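Local coordinates for protein glycosyl transferase family 9 (Veillonella parvula, PDB 3TOV) that probably transfers a sugar, perhaps a heptose, from an activated nucleotide donor to an acceptor glycan, at residues 63-68 with 78-83; 184-189 with 216-221; 188-193 with 264-269. All blocks are in the same frame, centred on the assembly; numbering follows the deposited sequence.

Contact 1: 63-68 with 78-83; sequences IVVDKK and NEVARE
Glu83, which reaches across the contact to Ile63, is held in its helix by a 2.7 Å backbone bond from Glu83 N to Glu79 O. Its CG lies anti to the backbone N (chi1 -171°) and the rest of the chain runs out straight, which carries the carboxylate out toward Ile63, OE2 stopping 4.1 Å from Ile63 CD1. That is a van der Waals approach to a methyl, and no hydrogen bond joins the two segments. The contact is carried by three branched aliphatic residues. Ile63 sends CD1 against both branches of Val80, 3.4 Å from Val80 CG1 and 3.7 Å from Val80 CG2. Farther along the strand, Val65 CG1 meets Val80 CG2 at 3.8 Å, the two side chains crossing at about a right angle. Val80 thus packs against both Ile63 and Val65, while Val64 between them points away, packing on Glu47 and Gln50, and only its carbonyl O comes near Val80 CG2, at 3.9 Å. Leu105 of helix 100-109 also packs on Val80, and Ile84 adds to the apolar layer beside Ile63. Within the helix, Asn78 O accepts from Arg82 N and, weakly, from Arg82 NE. Outside the two segments, Arg82 NE pairs with a sulfate ion that probably came from the crystallisation liquor. Strand 63-65 is bonded to strand 40-46 and the loop after it through Tyr43 and Glu47, and its axis runs antiparallel to that of helix 78-83 at 168°, 9.6 Å away. An outermost parallel strand covered by the helix that follows it, in a sheet of order 3-2-1-4-5-6, is the beta-alpha layering of a Rossmann-like domain, here the N-terminal one of a GT-B fold.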
loop_
_atom_site.group_PDB
_atom_site.type_symbol
_atom_site.label_atom_id
_atom_site.label_comp_id
_atom_site.label_asym_id
_atom_site.label_seq_id
_atom_site.Cartn_x
_atom_site.Cartn_y
_atom_site.Cartn_z
ATOM N N ILE A 63 -16.144 -9.045 2.748
ATOM C CA ILE A 63 -16.302 -9.868 3.947
ATOM C C ILE A 63 -14.942 -10.110 4.601
ATOM O O ILE A 63 -13.996 -10.532 3.928
ATOM C CB ILE A 63 -17.023 -11.221 3.642
ATOM C CG1 ILE A 63 -16.075 -12.402 3.781
ATOM C CG2 ILE A 63 -17.685 -11.229 2.251
ATOM C CD1 ILE A 63 -16.761 -13.711 3.496
ATOM N N VAL A 64 -14.838 -9.828 5.901
ATOM C CA VAL A 64 -13.537 -9.825 6.578
ATOM C C VAL A 64 -13.312 -11.079 7.420
ATOM O O VAL A 64 -14.231 -11.858 7.602
ATOM C CB VAL A 64 -13.378 -8.566 7.444
ATOM C CG1 VAL A 64 -14.312 -7.493 6.947
ATOM C CG2 VAL A 64 -13.668 -8.878 8.901
ATOM N N VAL A 65 -12.090 -11.293 7.908
ATOM C CA VAL A 65 -11.818 -12.418 8.814
ATOM C C VAL A 65 -10.838 -12.050 9.931
ATOM O O VAL A 65 -9.986 -11.187 9.738
ATOM C CB VAL A 65 -11.248 -13.658 8.069
ATOM C CG1 VAL A 65 -11.695 -13.682 6.633
ATOM C CG2 VAL A 65 -9.729 -13.676 8.163
ATOM N N ASP A 66 -10.944 -12.711 11.085
ATOM C CA ASP A 66 -9.971 -12.521 12.164
ATOM C C ASP A 66 -8.980 -13.670 12.242
ATOM O O ASP A 66 -9.084 -14.637 11.493
ATOM C CB ASP A 66 -10.664 -12.370 13.518
ATOM C CG ASP A 66 -11.763 -11.336 13.495
ATOM O OD1 ASP A 66 -12.573 -11.362 12.540
ATOM O OD2 ASP A 66 -11.810 -10.496 14.420
ATOM N N LYS A 67 -8.019 -13.567 13.155
ATOM C CA LYS A 67 -7.051 -14.643 13.349
ATOM C C LYS A 67 -6.140 -14.433 14.554
ATOM O O LYS A 67 -5.982 -13.318 15.057
ATOM C CB LYS A 67 -6.213 -14.865 12.082
ATOM C CG LYS A 67 -5.796 -13.588 11.363
ATOM C CD LYS A 67 -4.866 -12.741 12.211
ATOM C CE LYS A 67 -4.611 -11.398 11.556
ATOM N NZ LYS A 67 -3.758 -10.522 12.403
ATOM N N LYS A 68 -5.545 -15.529 15.007
ATOM C CA LYS A 68 -4.544 -15.483 16.058
ATOM C C LYS A 68 -3.815 -16.819 16.099
ATOM O O LYS A 68 -2.615 -16.895 15.832
ATOM C CB LYS A 68 -5.183 -15.186 17.417
ATOM C CG LYS A 68 -4.186 -15.197 18.561
ATOM C CD LYS A 68 -4.848 -14.958 19.902
ATOM C CE LYS A 68 -3.799 -14.840 20.992
ATOM N NZ LYS A 68 -4.410 -14.700 22.337
ATOM N N ASN A 78 -13.955 -21.764 7.618
ATOM C CA ASN A 78 -15.114 -22.597 7.377
ATOM C C ASN A 78 -16.350 -21.729 7.513
ATOM O O ASN A 78 -17.356 -21.930 6.831
ATOM C CB ASN A 78 -15.156 -23.730 8.389
ATOM C CG ASN A 78 -13.964 -24.635 8.277
ATOM O OD1 ASN A 78 -13.482 -24.897 7.177
ATOM N ND2 ASN A 78 -13.467 -25.109 9.409
ATOM N N GLU A 79 -16.250 -20.751 8.404
ATOM C CA GLU A 79 -17.333 -19.823 8.663
ATOM C C GLU A 79 -17.585 -18.973 7.430
ATOM O O GLU A 79 -18.660 -19.034 6.840
ATOM C CB GLU A 79 -16.995 -18.938 9.866
ATOM C CG GLU A 79 -18.215 -18.401 10.617
ATOM C CD GLU A 79 -18.869 -17.217 9.921
ATOM O OE1 GLU A 79 -18.169 -16.515 9.156
ATOM O OE2 GLU A 79 -20.081 -16.986 10.140
ATOM N N VAL A 80 -16.583 -18.185 7.050
ATOM C CA VAL A 80 -16.640 -17.328 5.862
ATOM C C VAL A 80 -17.179 -18.034 4.614
ATOM O O VAL A 80 -18.029 -17.488 3.899
ATOM C CB VAL A 80 -15.247 -16.751 5.543
ATOM C CG1 VAL A 80 -15.037 -16.631 4.026
ATOM C CG2 VAL A 80 -15.041 -15.419 6.269
ATOM N N ALA A 81 -16.675 -19.236 4.352
ATOM C CA ALA A 81 -17.179 -20.030 3.252
ATOM C C ALA A 81 -18.698 -20.227 3.392
ATOM O O ALA A 81 -19.461 -19.859 2.497
ATOM C CB ALA A 81 -16.447 -21.361 3.189
ATOM N N ARG A 82 -19.136 -20.791 4.516
ATOM C CA ARG A 82 -20.563 -20.863 4.828
ATOM C C ARG A 82 -21.264 -19.531 4.557
ATOM O O ARG A 82 -22.252 -19.481 3.823
ATOM C CB ARG A 82 -20.768 -21.261 6.290
ATOM C CG ARG A 82 -21.894 -22.259 6.534
ATOM C CD ARG A 82 -21.443 -23.307 7.553
ATOM N NE ARG A 82 -20.230 -22.889 8.259
ATOM C CZ ARG A 82 -19.827 -23.383 9.426
ATOM N NH1 ARG A 82 -20.547 -24.315 10.042
ATOM N NH2 ARG A 82 -18.709 -22.939 9.989
ATOM N N GLU A 83 -20.745 -18.459 5.154
ATOM C CA GLU A 83 -21.286 -17.110 4.978
ATOM C C GLU A 83 -21.416 -16.718 3.506
ATOM O O GLU A 83 -22.448 -16.196 3.080
ATOM C CB GLU A 83 -20.420 -16.087 5.717
ATOM C CG GLU A 83 -21.000 -14.673 5.778
ATOM C CD GLU A 83 -20.020 -13.650 6.373
ATOM O OE1 GLU A 83 -20.293 -12.434 6.268
ATOM O OE2 GLU A 83 -18.976 -14.056 6.939
#

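Contact 2: 184-189 with 216-221; sequences TDILIG and LGYKTV
The Tyr218 ring receives Ile186 CG2 at its edge, near the ring plane, 3.2 Å from Tyr218 CD1; the two side chains lie side by side and point the same way. Ile188 CG2 comes to the same CD1 obliquely at 3.6 Å, Leu216 CB lies at the edge in plane, and Phe213 of the preceding helix makes an edge-to-face pair with the ring. The backbones beside it pair as parallel strands around Lys219: Lys219 N donates to Ile186 O, and Lys219 O takes Ile188 N at 2.8 Å. Farther on, the bond from Val221 N to Ile188 O is weak. On the face carrying Leu187 and Val221, with CG anti to the backbone N (chi1 -175°), Leu187 brings both methyls against Val221 CG2, CD1 at 3.3 Å, and Tyr176 of helix 166-178 packs on both residues. Gly217 ends helix 203-216 in a Schellman motif just before this strand. At the start of the pair, Lys219 bends at chi2 and lays its CE against Asp185. Lys219 NZ remains 4.0 Å from Asp185 OD1, which accepts a hydrogen bond from Thr182 N. The opposite charges probably attract without forming a salt bridge, so cohesion here rests on backbone bonds and apolar packing.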
loop_
_atom_site.group_PDB
_atom_site.type_symbol
_atom_site.label_atom_id
_atom_site.label_comp_id
_atom_site.label_asym_id
_atom_site.label_seq_id
_atom_site.Cartn_x
_atom_site.Cartn_y
_atom_site.Cartn_z
ATOM N N THR A 184 -4.826 26.746 2.873
ATOM C CA THR A 184 -3.926 27.183 1.826
ATOM C C THR A 184 -2.460 26.804 2.080
ATOM O O THR A 184 -1.609 26.984 1.214
ATOM C CB THR A 184 -4.056 28.686 1.625
ATOM O OG1 THR A 184 -3.328 29.070 0.458
ATOM C CG2 THR A 184 -3.539 29.442 2.852
ATOM N N ASP A 185 -2.171 26.265 3.260
ATOM C CA ASP A 185 -0.813 25.837 3.591
ATOM C C ASP A 185 -0.333 24.669 2.731
ATOM O O ASP A 185 -1.122 23.819 2.317
ATOM C CB ASP A 185 -0.700 25.459 5.076
ATOM C CG ASP A 185 -0.607 26.674 5.992
ATOM O OD1 ASP A 185 -1.178 26.627 7.104
ATOM O OD2 ASP A 185 0.042 27.673 5.608
ATOM N N ILE A 186 0.971 24.638 2.470
ATOM C CA ILE A 186 1.606 23.512 1.789
ATOM C C ILE A 186 2.133 22.518 2.816
ATOM O O ILE A 186 3.153 22.736 3.457
ATOM C CB ILE A 186 2.745 23.945 0.815
ATOM C CG1 ILE A 186 2.169 24.358 -0.541
ATOM C CG2 ILE A 186 3.730 22.803 0.584
ATOM C CD1 ILE A 186 1.366 25.625 -0.515
ATOM N N LEU A 187 1.408 21.420 2.967
ATOM C CA LEU A 187 1.758 20.401 3.934
ATOM C C LEU A 187 2.681 19.350 3.334
ATOM O O LEU A 187 2.352 18.733 2.324
ATOM C CB LEU A 187 0.489 19.718 4.409
ATOM C CG LEU A 187 0.716 18.714 5.524
ATOM C CD1 LEU A 187 1.379 19.424 6.706
ATOM C CD2 LEU A 187 -0.604 18.072 5.909
ATOM N N ILE A 188 3.841 19.149 3.949
ATOM C CA ILE A 188 4.693 18.026 3.565
ATOM C C ILE A 188 4.802 17.045 4.739
ATOM O O ILE A 188 5.190 17.418 5.843
ATOM C CB ILE A 188 6.106 18.448 2.977
ATOM C CG1 ILE A 188 7.228 17.745 3.716
ATOM C CG2 ILE A 188 6.327 19.975 2.937
ATOM C CD1 ILE A 188 7.318 16.296 3.367
ATOM N N GLY A 189 4.439 15.790 4.491
ATOM C CA GLY A 189 4.360 14.797 5.543
ATOM C C GLY A 189 5.425 13.726 5.486
ATOM O O GLY A 189 5.964 13.426 4.431
ATOM N N LEU A 216 11.136 27.258 6.084
ATOM C CA LEU A 216 10.819 27.887 4.792
ATOM C C LEU A 216 9.347 28.332 4.609
ATOM O O LEU A 216 9.039 29.120 3.722
ATOM C CB LEU A 216 11.277 26.995 3.615
ATOM C CG LEU A 216 12.737 27.058 3.117
ATOM C CD1 LEU A 216 13.007 28.367 2.400
ATOM C CD2 LEU A 216 13.769 26.871 4.238
ATOM N N GLY A 217 8.440 27.847 5.444
ATOM C CA GLY A 217 7.054 28.269 5.344
ATOM C C GLY A 217 6.124 27.083 5.222
ATOM O O GLY A 217 4.904 27.223 5.196
ATOM N N TYR A 218 6.708 25.898 5.140
ATOM C CA TYR A 218 5.919 24.694 4.983
ATOM C C TYR A 218 5.415 24.220 6.346
ATOM O O TYR A 218 5.979 24.576 7.388
ATOM C CB TYR A 218 6.757 23.590 4.332
ATOM C CG TYR A 218 7.280 23.888 2.943
ATOM C CD1 TYR A 218 6.626 23.417 1.809
ATOM C CD2 TYR A 218 8.450 24.608 2.767
ATOM C CE1 TYR A 218 7.120 23.675 0.535
ATOM C CE2 TYR A 218 8.950 24.872 1.501
ATOM C CZ TYR A 218 8.286 24.403 0.392
ATOM O OH TYR A 218 8.803 24.676 -0.854
ATOM N N LYS A 219 4.354 23.415 6.324
ATOM C CA LYS A 219 3.898 22.685 7.508
ATOM C C LYS A 219 4.216 21.191 7.342
ATOM O O LYS A 219 4.239 20.668 6.225
ATOM C CB LYS A 219 2.403 22.893 7.748
ATOM C CG LYS A 219 1.952 24.348 7.727
ATOM C CD LYS A 219 2.129 25.053 9.068
ATOM C CE LYS A 219 1.316 26.354 9.103
ATOM N NZ LYS A 219 0.969 26.830 10.477
ATOM N N THR A 220 4.458 20.515 8.463
ATOM C CA THR A 220 5.007 19.164 8.449
ATOM C C THR A 220 4.290 18.215 9.415
ATOM O O THR A 220 4.214 18.489 10.607
ATOM C CB THR A 220 6.511 19.200 8.804
ATOM O OG1 THR A 220 6.680 19.544 10.184
ATOM C CG2 THR A 220 7.240 20.237 7.951
ATOM N N VAL A 221 3.768 17.104 8.901
ATOM C CA VAL A 221 3.106 16.091 9.729
ATOM C C VAL A 221 3.976 14.864 9.882
ATOM O O VAL A 221 4.837 14.606 9.054
ATOM C CB VAL A 221 1.816 15.561 9.087
ATOM C CG1 VAL A 221 0.671 15.548 10.096
ATOM C CG2 VAL A 221 1.463 16.355 7.856
#

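Contact 3: 188-193 with 264-269; sequences IGFNIG and LLITND
Gly189 N donates to Leu264 O over 2.7 Å, the first of three sound bonds in a parallel ladder. Ile266 N follows, to Gly189 O at 2.9 Å, and then Asn191 N, to Ile266 O at 3.1 Å. Beyond the ladder Thr267 OG1 gives its proton to Asn268 O at 2.6 Å, in the carbonyl plane on a lone pair. Asn191 ND2 reaches Thr267 OG1 only weakly, its stronger partner being Ser270 OG, which also bonds Asn268 OD1. Asn268 ND2 is held by Lys199 O and, weakly, by Gly193 O. The amide planes of Asn191 and Asn268 stand 67° apart. On the opposite face of the sheet, the side chains of Phe190 and Ile266 lie side by side, Phe190 CE1 3.7 Å from Ile266 CD1. Ile188 CD1 rests over one face of the Phe190 ring, offset toward its rim, and touches Ile266 CG1 at 3.8 Å. Helix 203-216 covers Phe190, and helix 334-347 covers Leu264 and Ile266. These are the two central strands of the C-terminal Rossmann-like sheet; in GT-B enzymes, loops leaving such strands at their C-terminal ends probably border the donor nucleotide site.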
loop_
_atom_site.group_PDB
_atom_site.type_symbol
_atom_site.label_atom_id
_atom_site.label_comp_id
_atom_site.label_asym_id
_atom_site.label_seq_id
_atom_site.Cartn_x
_atom_site.Cartn_y
_atom_site.Cartn_z
ATOM N N ILE A 188 3.841 19.149 3.949
ATOM C CA ILE A 188 4.693 18.026 3.565
ATOM C C ILE A 188 4.802 17.045 4.739
ATOM O O ILE A 188 5.190 17.418 5.843
ATOM C CB ILE A 188 6.106 18.448 2.977
ATOM C CG1 ILE A 188 7.228 17.745 3.716
ATOM C CG2 ILE A 188 6.327 19.975 2.937
ATOM C CD1 ILE A 188 7.318 16.296 3.367
ATOM N N GLY A 189 4.439 15.790 4.491
ATOM C CA GLY A 189 4.360 14.797 5.543
ATOM C C GLY A 189 5.425 13.726 5.486
ATOM O O GLY A 189 5.964 13.426 4.431
ATOM N N PHE A 190 5.715 13.149 6.648
ATOM C CA PHE A 190 6.736 12.127 6.806
ATOM C C PHE A 190 6.157 10.864 7.413
ATOM O O PHE A 190 5.451 10.905 8.419
ATOM C CB PHE A 190 7.823 12.616 7.752
ATOM C CG PHE A 190 8.463 13.886 7.325
ATOM C CD1 PHE A 190 9.732 13.881 6.765
ATOM C CD2 PHE A 190 7.798 15.095 7.472
ATOM C CE1 PHE A 190 10.323 15.057 6.369
ATOM C CE2 PHE A 190 8.390 16.279 7.071
ATOM C CZ PHE A 190 9.652 16.259 6.525
ATOM N N ASN A 191 6.480 9.737 6.801
ATOM C CA ASN A 191 6.219 8.441 7.383
ATOM C C ASN A 191 7.571 7.755 7.464
ATOM O O ASN A 191 8.046 7.180 6.492
ATOM C CB ASN A 191 5.217 7.655 6.520
ATOM C CG ASN A 191 5.236 6.155 6.794
ATOM O OD1 ASN A 191 5.197 5.704 7.948
ATOM N ND2 ASN A 191 5.296 5.371 5.724
ATOM N N ILE A 192 8.207 7.865 8.624
ATOM C CA ILE A 192 9.476 7.203 8.898
ATOM C C ILE A 192 9.206 5.888 9.634
ATOM O O ILE A 192 8.058 5.582 9.999
ATOM C CB ILE A 192 10.348 8.102 9.796
ATOM C CG1 ILE A 192 10.232 7.692 11.272
ATOM C CG2 ILE A 192 9.927 9.560 9.660
ATOM C CD1 ILE A 192 10.426 8.846 12.275
ATOM N N GLY A 193 10.250 5.104 9.863
ATOM C CA GLY A 193 10.118 3.976 10.766
ATOM C C GLY A 193 9.507 2.702 10.217
ATOM O O GLY A 193 8.482 2.712 9.522
ATOM N N LEU A 264 2.958 16.469 -0.174
ATOM C CA LEU A 264 4.125 15.609 -0.339
ATOM C C LEU A 264 4.320 14.624 0.821
ATOM O O LEU A 264 3.965 14.888 1.963
ATOM C CB LEU A 264 5.396 16.444 -0.489
ATOM C CG LEU A 264 6.667 15.635 -0.797
ATOM C CD1 LEU A 264 6.667 15.145 -2.249
ATOM C CD2 LEU A 264 7.900 16.463 -0.517
ATOM N N LEU A 265 4.923 13.490 0.510
ATOM C CA LEU A 265 5.232 12.491 1.504
ATOM C C LEU A 265 6.654 11.931 1.302
ATOM O O LEU A 265 7.003 11.419 0.238
ATOM C CB LEU A 265 4.196 11.385 1.435
ATOM C CG LEU A 265 4.544 10.152 2.256
ATOM C CD1 LEU A 265 4.863 10.550 3.684
ATOM C CD2 LEU A 265 3.413 9.115 2.203
ATOM N N ILE A 266 7.484 12.066 2.328
ATOM C CA ILE A 266 8.810 11.466 2.344
ATOM C C ILE A 266 8.716 10.207 3.195
ATOM O O ILE A 266 8.105 10.233 4.268
ATOM C CB ILE A 266 9.805 12.428 2.981
ATOM C CG1 ILE A 266 9.832 13.729 2.190
ATOM C CG2 ILE A 266 11.171 11.802 3.065
ATOM C CD1 ILE A 266 10.838 14.715 2.703
ATOM N N THR A 267 9.297 9.102 2.738
ATOM C CA THR A 267 8.991 7.829 3.393
ATOM C C THR A 267 9.915 6.691 3.031
ATOM O O THR A 267 10.579 6.743 2.003
ATOM C CB THR A 267 7.534 7.360 3.093
ATOM O OG1 THR A 267 7.460 5.940 3.219
ATOM C CG2 THR A 267 7.122 7.715 1.681
ATOM N N ASN A 268 9.937 5.663 3.879
ATOM C CA ASN A 268 10.637 4.414 3.583
ATOM C C ASN A 268 9.722 3.394 2.895
ATOM O O ASN A 268 8.532 3.651 2.723
ATOM C CB ASN A 268 11.226 3.828 4.857
ATOM C CG ASN A 268 10.189 3.642 5.941
ATOM O OD1 ASN A 268 9.093 4.192 5.856
ATOM N ND2 ASN A 268 10.526 2.866 6.966
ATOM N N ASP A 269 10.261 2.255 2.462
ATOM C CA ASP A 269 9.383 1.250 1.863
ATOM C C ASP A 269 8.585 0.622 2.972
ATOM O O ASP A 269 9.106 -0.167 3.758
ATOM C CB ASP A 269 10.085 0.193 0.968
ATOM C CG ASP A 269 11.527 -0.126 1.389
ATOM O OD1 ASP A 269 12.269 0.784 1.839
ATOM O OD2 ASP A 269 11.934 -1.302 1.234
#

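Overall arrangement
From the N terminus, contact 1 comes first: it closes a short loop made of the link after strand 61-65 and the first turns of helix 70-87, and is complete before the others begin. Contacts 2 and 3 both open from strand 187-191 in the second sheet and share Ile188 and Gly189. Contact 2 closes the beta-alpha-beta unit through helix 203-216 to strand 219-222; the longer span of contact 3, to strand 264-268, contains the segment 216-221 that contact 2 reaches. The shared strand thus has a partner along each of its edges. Contact 1 lies on the opposite side of the chain's centre, its centre 42 Å from that of contact 2 and 34 Å from that of contact 3.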